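Local coordinates for conserved hypothetical protein NMB0706 (Neisseria meningitidis, PDB 1RV9) that is of unknown function but belongs to the multi-copper polyphenol oxidoreductase (laccase) family and is probably an enzyme, at residues A[51-56]-A[245-250]; A[72-77]-A[107-112]; A[144-149]-A[212-217]. All coordinates share one frame; numbering follows the deposited sequence.

Contact 1 of 3, residues A[51-56]-A[245-250]; sequences THVGDN and TGRMAS. With SO4 (sulfate ion), chain B.
An anion-binding pocket in this alpha-beta-beta-alpha protein takes shape where His52 and Arg247 converge on one sulfate ion. His52 comes from the loop ahead of helix 57-71, Arg247 from just before strand 248-254. The sulfate is probably a crystallisation component, yet it suggests a place suited to a negative group. His52 NE2 donates to sulfate O2 over 2.8 Å, and Arg247 NH2 gives the same oxygen a bond of 3.0 Å. Weak bonds from Arg247 NE to O2 and from Arg247 NH2 to O3 add to the grip. The imidazole and guanidinium planes stand 81° apart, and each meets O2 near its own plane, at the edge where N-H groups point. Arginine suits the site through its charge and several donors; histidine supplies an N-H at the end of a short side chain with a rigid ring. His82 NE2 adds a further hydrogen bond to the ion. The Arg247 side chain also lies near, without touching, Cys118, His135 and Asp100, a possible catalytic grouping that remains unconfirmed.

Val53 supplies the apolar wedge. Its CG1 sits over the centre of one face of the His52 ring and also over a face of the guanidinium, 3.6 Å from Arg247 CZ. Because valine is branched at CB, one methyl can lie against both flat groups while the other is left for the backbone of Thr245. Arg247 bends at chi2 (-71°), folding its chain back so that NH1 can donate to the carbonyl O of neighbouring Gly246 over 3.0 Å. That bond lies in the guanidinium plane and helps fix the group's rotation. The second Val53 methyl, CG2, approaches Thr245 O to 3.3 Å, while Thr245 OG1 turns to a hydrogen bond with Ala43 O.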
loop_
_atom_site.group_PDB
_atom_site.type_symbol
_atom_site.label_atom_id
_atom_site.label_comp_id
_atom_site.label_asym_id
_atom_site.label_seq_id
_atom_site.Cartn_x
_atom_site.Cartn_y
_atom_site.Cartn_z
ATOM N N THR A 51 3.728 1.646 14.629
ATOM C CA THR A 51 4.089 1.398 16.024
ATOM C C THR A 51 5.283 0.458 16.142
ATOM O O THR A 51 5.713 0.132 17.249
ATOM C CB THR A 51 2.933 0.736 16.788
ATOM O OG1 THR A 51 2.649 -0.539 16.200
ATOM C CG2 THR A 51 1.686 1.600 16.740
ATOM N N HIS A 52 5.815 0.033 15.002
ATOM C CA HIS A 52 6.930 -0.910 14.966
ATOM C C HIS A 52 8.236 -0.320 14.444
ATOM O O HIS A 52 9.137 -1.066 14.054
ATOM C CB HIS A 52 6.548 -2.092 14.074
ATOM C CG HIS A 52 6.307 -1.708 12.643
ATOM N ND1 HIS A 52 5.326 -0.814 12.265
ATOM C CD2 HIS A 52 6.934 -2.081 11.502
ATOM C CE1 HIS A 52 5.360 -0.654 10.954
ATOM N NE2 HIS A 52 6.327 -1.411 10.467
ATOM N N VAL A 53 8.356 1.002 14.445
ATOM C CA VAL A 53 9.560 1.625 13.914
ATOM C C VAL A 53 10.431 2.405 14.900
ATOM O O VAL A 53 11.369 3.091 14.489
ATOM C CB VAL A 53 9.212 2.523 12.702
ATOM C CG1 VAL A 53 8.614 1.665 11.584
ATOM C CG2 VAL A 53 8.212 3.604 13.109
ATOM N N GLY A 54 10.125 2.292 16.190
ATOM C CA GLY A 54 10.927 2.964 17.204
ATOM C C GLY A 54 10.522 4.364 17.632
ATOM O O GLY A 54 11.267 5.031 18.358
ATOM N N ASP A 55 9.350 4.814 17.196
ATOM C CA ASP A 55 8.857 6.147 17.539
ATOM C C ASP A 55 8.199 6.105 18.921
ATOM O O ASP A 55 7.988 5.030 19.481
ATOM C CB ASP A 55 7.845 6.601 16.475
ATOM C CG ASP A 55 7.514 8.085 16.558
ATOM O OD1 ASP A 55 8.126 8.805 17.372
ATOM O OD2 ASP A 55 6.634 8.536 15.790
ATOM N N ASN A 56 7.894 7.275 19.475
ATOM C CA ASN A 56 7.244 7.348 20.780
ATOM C C ASN A 56 5.822 6.813 20.629
ATOM O O ASN A 56 5.057 7.298 19.798
ATOM C CB ASN A 56 7.215 8.798 21.277
ATOM C CG ASN A 56 6.477 8.953 22.595
ATOM O OD1 ASN A 56 5.247 8.928 22.640
ATOM N ND2 ASN A 56 7.228 9.106 23.680
ATOM N N THR A 245 12.529 5.355 10.239
ATOM C CA THR A 245 11.672 6.498 9.977
ATOM C C THR A 245 10.201 6.133 10.173
ATOM O O THR A 245 9.875 5.033 10.621
ATOM C CB THR A 245 11.924 7.038 8.538
ATOM O OG1 THR A 245 11.287 8.311 8.374
ATOM C CG2 THR A 245 11.402 6.064 7.491
ATOM N N GLY A 246 9.312 7.061 9.841
ATOM C CA GLY A 246 7.896 6.798 10.019
ATOM C C GLY A 246 7.249 6.028 8.887
ATOM O O GLY A 246 7.912 5.589 7.947
ATOM N N ARG A 247 5.938 5.856 8.996
ATOM C CA ARG A 247 5.162 5.161 7.980
ATOM C C ARG A 247 3.906 5.963 7.669
ATOM O O ARG A 247 3.225 6.431 8.579
ATOM C CB ARG A 247 4.740 3.774 8.479
ATOM C CG ARG A 247 5.888 2.802 8.709
ATOM C CD ARG A 247 6.507 2.346 7.399
ATOM N NE ARG A 247 7.561 1.356 7.613
ATOM C CZ ARG A 247 8.796 1.641 8.016
ATOM N NH1 ARG A 247 9.159 2.898 8.254
ATOM N NH2 ARG A 247 9.671 0.662 8.191
ATOM N N MET A 248 3.617 6.154 6.386
ATOM C CA MET A 248 2.385 6.836 6.028
ATOM C C MET A 248 1.430 5.690 5.721
ATOM O O MET A 248 1.809 4.523 5.833
ATOM C CB MET A 248 2.562 7.758 4.813
ATOM C CG MET A 248 3.222 7.145 3.604
ATOM S SD MET A 248 4.997 7.442 3.575
ATOM C CE MET A 248 5.435 6.443 2.165
ATOM N N ALA A 249 0.197 5.994 5.352
ATOM C CA ALA A 249 -0.734 4.910 5.073
ATOM C C ALA A 249 -1.654 5.223 3.920
ATOM O O ALA A 249 -1.868 6.382 3.576
ATOM C CB ALA A 249 -1.555 4.606 6.306
ATOM N N SER A 250 -2.174 4.165 3.314
ATOM C CA SER A 250 -3.124 4.300 2.223
ATOM C C SER A 250 -4.374 3.619 2.745
ATOM O O SER A 250 -4.354 2.425 3.080
ATOM C CB SER A 250 -2.597 3.618 0.962
ATOM O OG SER A 250 -1.444 4.300 0.499
HETATM S S SO4 B . 8.730 -2.918 7.543
HETATM O O1 SO4 B . 9.468 -3.813 8.459
HETATM O O2 SO4 B . 8.028 -1.883 8.327
HETATM O O3 SO4 B . 9.677 -2.274 6.619
HETATM O O4 SO4 B . 7.743 -3.700 6.780
#

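Contact 2 of 3, residues A[72-77]-A[107-112]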
loop_
_atom_site.group_PDB
_atom_site.type_symbol
_atom_site.label_atom_id
_atom_site.label_comp_id
_atom_site.label_asym_id
_atom_site.label_seq_id
_atom_site.Cartn_x
_atom_site.Cartn_y
_atom_site.Cartn_z
ATOM N N GLY A 72 -13.319 9.116 9.974
ATOM C CA GLY A 72 -14.657 9.046 10.536
ATOM C C GLY A 72 -15.097 7.622 10.818
ATOM O O GLY A 72 -16.263 7.370 11.119
ATOM N N LEU A 73 -14.157 6.687 10.707
ATOM C CA LEU A 73 -14.412 5.268 10.954
ATOM C C LEU A 73 -13.182 4.642 11.589
ATOM O O LEU A 73 -12.078 5.174 11.471
ATOM C CB LEU A 73 -14.664 4.515 9.638
ATOM C CG LEU A 73 -15.924 4.715 8.804
ATOM C CD1 LEU A 73 -15.752 3.991 7.468
ATOM C CD2 LEU A 73 -17.132 4.173 9.553
ATOM N N PRO A 74 -13.356 3.509 12.289
ATOM C CA PRO A 74 -12.171 2.886 12.882
ATOM C C PRO A 74 -11.308 2.386 11.718
ATOM O O PRO A 74 -11.836 2.003 10.670
ATOM C CB PRO A 74 -12.756 1.749 13.725
ATOM C CG PRO A 74 -14.058 1.434 13.035
ATOM C CD PRO A 74 -14.585 2.799 12.687
ATOM N N VAL A 75 -9.992 2.410 11.901
ATOM C CA VAL A 75 -9.051 1.992 10.868
ATOM C C VAL A 75 -8.416 0.654 11.236
ATOM O O VAL A 75 -7.851 0.505 12.321
ATOM C CB VAL A 75 -7.945 3.054 10.697
ATOM C CG1 VAL A 75 -6.982 2.644 9.593
ATOM C CG2 VAL A 75 -8.573 4.407 10.383
ATOM N N ALA A 76 -8.506 -0.314 10.329
ATOM C CA ALA A 76 -7.957 -1.643 10.581
ATOM C C ALA A 76 -6.459 -1.789 10.319
ATOM O O ALA A 76 -6.048 -2.434 9.350
ATOM C CB ALA A 76 -8.728 -2.687 9.773
ATOM N N TYR A 77 -5.643 -1.196 11.187
ATOM C CA TYR A 77 -4.196 -1.307 11.063
ATOM C C TYR A 77 -3.829 -2.771 11.295
ATOM O O TYR A 77 -4.367 -3.422 12.196
ATOM C CB TYR A 77 -3.503 -0.426 12.106
ATOM C CG TYR A 77 -3.691 1.051 11.869
ATOM C CD1 TYR A 77 -3.036 1.697 10.819
ATOM C CD2 TYR A 77 -4.548 1.802 12.673
ATOM C CE1 TYR A 77 -3.231 3.052 10.572
ATOM C CE2 TYR A 77 -4.752 3.161 12.434
ATOM C CZ TYR A 77 -4.092 3.777 11.382
ATOM O OH TYR A 77 -4.292 5.114 11.130
ATOM N N GLY A 107 -18.673 -1.021 5.022
ATOM C CA GLY A 107 -18.623 0.416 5.216
ATOM C C GLY A 107 -18.547 0.746 6.697
ATOM O O GLY A 107 -18.807 1.876 7.112
ATOM N N LYS A 108 -18.175 -0.246 7.500
ATOM C CA LYS A 108 -18.086 -0.062 8.946
ATOM C C LYS A 108 -16.653 0.017 9.457
ATOM O O LYS A 108 -16.413 0.032 10.662
ATOM C CB LYS A 108 -18.819 -1.203 9.649
ATOM C CG LYS A 108 -20.304 -1.252 9.328
ATOM C CD LYS A 108 -20.972 -2.435 10.004
ATOM C CE LYS A 108 -22.464 -2.444 9.727
ATOM N NZ LYS A 108 -23.115 -1.211 10.248
ATOM N N VAL A 109 -15.704 0.092 8.534
ATOM C CA VAL A 109 -14.298 0.144 8.905
ATOM C C VAL A 109 -13.498 0.548 7.677
ATOM O O VAL A 109 -13.950 0.353 6.551
ATOM C CB VAL A 109 -13.828 -1.255 9.396
ATOM C CG1 VAL A 109 -14.046 -2.287 8.291
ATOM C CG2 VAL A 109 -12.366 -1.217 9.820
ATOM N N ALA A 110 -12.323 1.129 7.895
ATOM C CA ALA A 110 -11.461 1.514 6.785
ATOM C C ALA A 110 -10.321 0.512 6.660
ATOM O O ALA A 110 -9.728 0.098 7.666
ATOM C CB ALA A 110 -10.894 2.917 7.018
ATOM N N CYS A 111 -10.035 0.100 5.427
ATOM C CA CYS A 111 -8.934 -0.817 5.163
ATOM C C CYS A 111 -7.703 0.063 5.060
ATOM O O CYS A 111 -7.776 1.172 4.527
ATOM C CB CYS A 111 -9.132 -1.546 3.837
ATOM S SG CYS A 111 -10.589 -2.596 3.774
ATOM N N ALA A 112 -6.570 -0.419 5.558
ATOM C CA ALA A 112 -5.364 0.385 5.517
ATOM C C ALA A 112 -4.084 -0.422 5.526
ATOM O O ALA A 112 -4.015 -1.503 6.110
ATOM C CB ALA A 112 -5.354 1.349 6.701
HETATM O O HOH W 1 -6.199 -3.014 6.771
#
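Leu73 reaches across to the loop at Gly107, just ahead of a short parallel beta pairing between the edge strand 75-76 and strand 110-115 of the five-stranded sheet. Its CB passes 4.5 Å from Ala110 N. With CG beside its own backbone N (chi1 -70°), the fork of the side chain is carried back along the partner segment. There CD1 lies 3.7 Å from Gly107 O and also approaches Val109 N, while CD2 touches the same Gly107 carbonyl and the carbonyl carbon of Lys108. Leucine fits here because its two methyls can spread over a backbone turn; Trp253, from strand 248-254, touches it too. The buried Val109 N has no partner in the model.

The strands are joined in the usual parallel manner: Ala110 bonds to the residues on either side of Val75, Pro74 and Ala76. Ala110 N donates to Pro74 O over 2.9 Å, and Ala110 O accepts from Ala76 N over 3.0 Å, both bonds nearly straight. Proline costs nothing in this ladder, since it is its carbonyl that is used.

On one face of the sheet Val75 lies beside Ala110 and Ala112, and Leu251 packs against Val75 and Ala112. Val75 CG1 meets Ala112 CB at 3.6 Å and simultaneously rests on one face of the Tyr77 ring, offset toward its rim. The other face brings Ala76 CB within 3.9 Å of Val109 CG2, near Leu93. Alanine at 110 and 112 leaves room beside the strand for the branched Val75.

At Ala76 the strand turns, in an inverse gamma turn closed by a weak bond from Tyr77 N to Val75 O. A water takes over the link: it donates to Ala76 O over 2.6 Å and accepts from Ala112 N at 2.9 Å.

Contact 3 of 3, residues A[144-149]-A[212-217]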
loop_
_atom_site.group_PDB
_atom_site.type_symbol
_atom_site.label_atom_id
_atom_site.label_comp_id
_atom_site.label_asym_id
_atom_site.label_seq_id
_atom_site.Cartn_x
_atom_site.Cartn_y
_atom_site.Cartn_z
ATOM N N GLY A 144 2.181 -13.204 -4.176
ATOM C CA GLY A 144 0.782 -13.277 -4.561
ATOM C C GLY A 144 -0.217 -12.570 -3.660
ATOM O O GLY A 144 -1.389 -12.943 -3.632
ATOM N N VAL A 145 0.220 -11.549 -2.929
ATOM C CA VAL A 145 -0.706 -10.842 -2.048
ATOM C C VAL A 145 -1.822 -10.163 -2.843
ATOM O O VAL A 145 -2.966 -10.108 -2.387
ATOM C CB VAL A 145 0.025 -9.788 -1.165
ATOM C CG1 VAL A 145 0.570 -8.662 -2.021
ATOM C CG2 VAL A 145 -0.932 -9.250 -0.095
ATOM N N LEU A 146 -1.506 -9.667 -4.036
ATOM C CA LEU A 146 -2.528 -9.005 -4.846
ATOM C C LEU A 146 -3.562 -10.012 -5.347
ATOM O O LEU A 146 -4.768 -9.755 -5.286
ATOM C CB LEU A 146 -1.892 -8.258 -6.023
ATOM C CG LEU A 146 -0.922 -7.128 -5.642
ATOM C CD1 LEU A 146 -0.562 -6.320 -6.877
ATOM C CD2 LEU A 146 -1.560 -6.211 -4.604
ATOM N N GLN A 147 -3.094 -11.159 -5.829
ATOM C CA GLN A 147 -4.005 -12.190 -6.316
ATOM C C GLN A 147 -4.932 -12.660 -5.198
ATOM O O GLN A 147 -6.124 -12.865 -5.423
ATOM C CB GLN A 147 -3.232 -13.389 -6.885
ATOM C CG GLN A 147 -2.399 -13.081 -8.125
ATOM C CD GLN A 147 -0.969 -12.700 -7.796
ATOM O OE1 GLN A 147 -0.722 -11.835 -6.954
ATOM N NE2 GLN A 147 -0.017 -13.340 -8.465
ATOM N N ASN A 148 -4.394 -12.822 -3.991
ATOM C CA ASN A 148 -5.211 -13.264 -2.863
ATOM C C ASN A 148 -6.228 -12.198 -2.461
ATOM O O ASN A 148 -7.343 -12.517 -2.044
ATOM C CB ASN A 148 -4.335 -13.616 -1.656
ATOM C CG ASN A 148 -3.465 -14.830 -1.904
ATOM O OD1 ASN A 148 -3.720 -15.609 -2.823
ATOM N ND2 ASN A 148 -2.441 -15.005 -1.077
ATOM N N THR A 149 -5.844 -10.932 -2.579
ATOM C CA THR A 149 -6.752 -9.845 -2.230
ATOM C C THR A 149 -7.910 -9.813 -3.222
ATOM O O THR A 149 -9.075 -9.713 -2.838
ATOM C CB THR A 149 -6.019 -8.494 -2.243
ATOM O OG1 THR A 149 -4.970 -8.523 -1.266
ATOM C CG2 THR A 149 -6.988 -7.352 -1.916
ATOM N N LEU A 212 1.629 -5.514 -14.266
ATOM C CA LEU A 212 1.705 -6.796 -14.964
ATOM C C LEU A 212 0.871 -7.845 -14.239
ATOM O O LEU A 212 0.065 -8.554 -14.847
ATOM C CB LEU A 212 3.156 -7.285 -15.038
ATOM C CG LEU A 212 4.078 -6.734 -16.123
ATOM C CD1 LEU A 212 5.501 -7.226 -15.889
ATOM C CD2 LEU A 212 3.576 -7.187 -17.490
ATOM N N ILE A 213 1.078 -7.945 -12.932
ATOM C CA ILE A 213 0.364 -8.908 -12.110
ATOM C C ILE A 213 -1.141 -8.641 -12.106
ATOM O O ILE A 213 -1.941 -9.561 -12.280
ATOM C CB ILE A 213 0.928 -8.891 -10.667
ATOM C CG1 ILE A 213 2.355 -9.446 -10.682
ATOM C CG2 ILE A 213 0.041 -9.702 -9.730
ATOM C CD1 ILE A 213 3.123 -9.241 -9.387
ATOM N N LEU A 214 -1.524 -7.383 -11.920
ATOM C CA LEU A 214 -2.938 -7.024 -11.904
ATOM C C LEU A 214 -3.595 -7.299 -13.254
ATOM O O LEU A 214 -4.705 -7.832 -13.311
ATOM C CB LEU A 214 -3.102 -5.548 -11.535
ATOM C CG LEU A 214 -2.754 -5.195 -10.088
ATOM C CD1 LEU A 214 -2.580 -3.690 -9.954
ATOM C CD2 LEU A 214 -3.851 -5.708 -9.157
ATOM N N LYS A 215 -2.913 -6.929 -14.334
ATOM C CA LYS A 215 -3.441 -7.152 -15.672
ATOM C C LYS A 215 -3.603 -8.632 -15.956
ATOM O O LYS A 215 -4.617 -9.060 -16.506
ATOM C CB LYS A 215 -2.524 -6.523 -16.728
ATOM C CG LYS A 215 -2.829 -5.060 -17.042
ATOM C CD LYS A 215 -4.089 -4.583 -16.325
ATOM C CE LYS A 215 -4.838 -3.534 -17.123
ATOM N NZ LYS A 215 -6.078 -3.111 -16.413
ATOM N N ARG A 216 -2.602 -9.419 -15.579
ATOM C CA ARG A 216 -2.657 -10.853 -15.806
ATOM C C ARG A 216 -3.805 -11.493 -15.034
ATOM O O ARG A 216 -4.368 -12.501 -15.464
ATOM C CB ARG A 216 -1.337 -11.514 -15.394
ATOM C CG ARG A 216 -1.347 -13.022 -15.584
ATOM C CD ARG A 216 -0.063 -13.678 -15.114
ATOM N NE ARG A 216 0.128 -13.562 -13.672
ATOM C CZ ARG A 216 1.073 -14.209 -12.997
ATOM N NH1 ARG A 216 1.908 -15.018 -13.640
ATOM N NH2 ARG A 216 1.187 -14.047 -11.687
ATOM N N GLU A 217 -4.160 -10.902 -13.898
ATOM C CA GLU A 217 -5.229 -11.439 -13.071
ATOM C C GLU A 217 -6.607 -11.067 -13.618
ATOM O O GLU A 217 -7.602 -11.711 -13.289
ATOM C CB GLU A 217 -5.065 -10.944 -11.630
ATOM C CG GLU A 217 -5.508 -11.934 -10.568
ATOM C CD GLU A 217 -4.762 -13.269 -10.615
ATOM O OE1 GLU A 217 -3.773 -13.417 -11.370
ATOM O OE2 GLU A 217 -5.171 -14.179 -9.871
#
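Helix 145-149 and helix 212-217 pack with their N-to-C directions 36° apart and their axes 10.1 Å from each other at closest approach, a helix-helix contact on the outer layer of the alpha-beta-beta-alpha fold. At its buried side Leu146 CD1 meets Leu214 CG at 4.0 Å. Both leucines also touch Phe123 of strand 119-125, so these flexible apolar branches fill the wedge between the two helices and the sheet.

Gln147 carries the more exposed side. A bend at chi2 (92°) turns its amide toward Ile213, whose CG2 methyl lies 3.6 Å from Gln147 OE1. The aliphatic part of the glutamine is used as well: its CB and CG methylenes meet the Glu217 carboxylate, Gln147 CG 3.4 Å from Glu217 CD. Glutamine suits this boundary, having methylenes for packing and a polar end that tolerates the partly exposed side. No hydrogen bond links the two segments.

The Arg216 chain, bent at chi3, brings the edge of its guanidinium to the amide, the two planes 51° apart. Gln147 NE2 lies near the guanidinium plane, 3.5 Å from Arg216 NH2, an approach of two donor groups.

Overall arrangement
From the N terminus, the first contact segment the chain reaches is 51-56, which must wait for its partner until nearly the end. After helix 57-71 it enters 72-77, and contact 2 closes a loop of 29 intervening residues at 107-112. Contact 3 then opens at 144-149 and closes at 212-217, so contacts 2 and 3 follow in series. Finally 245-250 returns to complete contact 1, within whose loop both others nest. Contacts 1 and 2 share one sheet through neighbouring strands 248-254 and 110-115, and touch where Ser250 O packs on Ala112 CB. Contact 3 joins helices across the chain's centre from contact 1, their centres about 27 Å apart.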